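Local coordinates for SnoaL-like domain-containing protein (Xanthomonas campestris pv. campestris, PDB 3G8Z), which is of unknown function but adopts a cystatin-like fold and belongs to the SnoaL-like family, probably related to SnoaL-type polyketide cyclases, at residues G42-S46 with D126-V130. Sequence-based numbering, arbitrary orientation. Where two conformers were deposited one is given.
Sequences GSIIS and DGKIV
K128 reaches across to the last turn of helix 38-44 and illustrates how a lysine can take up a carbonyl in the last turn of a helix. Its CB lies 3.7 Å from the O of I44, and CG stays near the same oxygen. The chain then bends at chi2 (-144°), so that CD and CE run on toward the O of S43, with CE 3.5 Å from it. A second bend, at chi4, brings NZ to this oxygen in a hydrogen bond of 2.5 Å, short enough to be read with caution. The backbones meet as a short parallel bridge between I45 and I129. I129 N donates to the O of I44 at 2.9 Å in a nearly straight bond (167° at the hydrogen), and S46 N returns one to the O of I129, which it approaches from a direction tilted from the carbonyl plane. CB of S46 lies 3.2 Å from that same O of I129, with CG1 of V130 farther off, and its OG turns to the backbone N of D48. I44, I45 and I129 all touch Y29 of helix 22-35, and I129 packs on L122 and I124 of strand 112-125. Strand 45-46 thus pairs with the start of strand 128-136; from V130, bonded through its backbone to I50 and R123, strand 49-53 takes over that side, with 112-125 as the other neighbour in the mixed sheet of the cystatin-like fold.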
# COMPACT_ATOMS: atom_id res chain seq x y z
N GLY A 42 -20.12 5.74 -8.30
CA GLY A 42 -21.08 4.67 -8.60
C GLY A 42 -20.81 4.00 -9.92
O GLY A 42 -21.32 2.91 -10.19
N SER A 43 -20.01 4.66 -10.76
CA SER A 43 -19.74 4.20 -12.10
C SER A 43 -18.37 3.56 -12.24
O SER A 43 -18.22 2.60 -12.97
CB SER A 43 -19.79 5.37 -13.08
OG SER A 43 -20.91 6.20 -12.84
N ILE A 44 -17.36 4.12 -11.57
CA ILE A 44 -16.01 3.61 -11.74
C ILE A 44 -15.65 2.52 -10.74
O ILE A 44 -14.62 1.87 -10.90
CB ILE A 44 -14.93 4.72 -11.69
CG1 ILE A 44 -14.86 5.33 -10.30
CG2 ILE A 44 -15.17 5.79 -12.75
CD1 ILE A 44 -13.60 6.15 -10.11
N ILE A 45 -16.47 2.32 -9.71
CA ILE A 45 -16.27 1.19 -8.80
C ILE A 45 -17.07 0.00 -9.35
O ILE A 45 -18.26 0.13 -9.65
CB ILE A 45 -16.75 1.47 -7.38
CG1 ILE A 45 -15.99 2.64 -6.75
CG2 ILE A 45 -16.60 0.19 -6.52
CD1 ILE A 45 -16.59 3.11 -5.42
N SER A 46 -16.42 -1.16 -9.45
CA SER A 46 -17.09 -2.36 -9.94
C SER A 46 -18.33 -2.65 -9.11
O SER A 46 -18.30 -2.53 -7.89
CB SER A 46 -16.16 -3.56 -9.87
OG SER A 46 -16.85 -4.76 -10.16
N ASP A 126 -10.02 -3.45 -16.36
CA ASP A 126 -11.00 -3.07 -17.37
C ASP A 126 -11.70 -1.77 -16.99
O ASP A 126 -12.91 -1.63 -17.16
CB ASP A 126 -12.04 -4.20 -17.52
CG ASP A 126 -11.43 -5.50 -18.02
OD1 ASP A 126 -10.39 -5.45 -18.74
OD2 ASP A 126 -11.99 -6.57 -17.70
N GLY A 127 -10.93 -0.82 -16.47
CA GLY A 127 -11.43 0.54 -16.30
C GLY A 127 -12.19 0.74 -15.01
O GLY A 127 -12.72 1.81 -14.76
N LYS A 128 -12.22 -0.30 -14.18
CA LYS A 128 -12.99 -0.25 -12.95
C LYS A 128 -12.19 -0.73 -11.74
O LYS A 128 -11.31 -1.59 -11.83
CB LYS A 128 -14.27 -1.07 -13.10
CG LYS A 128 -15.21 -0.51 -14.17
CD LYS A 128 -16.66 -0.65 -13.81
CE LYS A 128 -17.56 -0.17 -14.94
NZ LYS A 128 -17.61 1.32 -15.04
N ILE A 129 -12.51 -0.13 -10.61
CA ILE A 129 -11.96 -0.55 -9.32
C ILE A 129 -12.69 -1.81 -8.82
O ILE A 129 -13.88 -1.76 -8.46
CB ILE A 129 -12.09 0.56 -8.29
CG1 ILE A 129 -11.23 1.75 -8.73
CG2 ILE A 129 -11.68 0.08 -6.94
CD1 ILE A 129 -11.65 3.05 -8.09
N VAL A 130 -11.96 -2.92 -8.79
CA VAL A 130 -12.55 -4.22 -8.47
C VAL A 130 -12.25 -4.63 -7.03
O VAL A 130 -12.96 -5.46 -6.45
CB VAL A 130 -12.10 -5.35 -9.47
CG1 VAL A 130 -12.66 -5.07 -10.86
CG2 VAL A 130 -10.59 -5.52 -9.54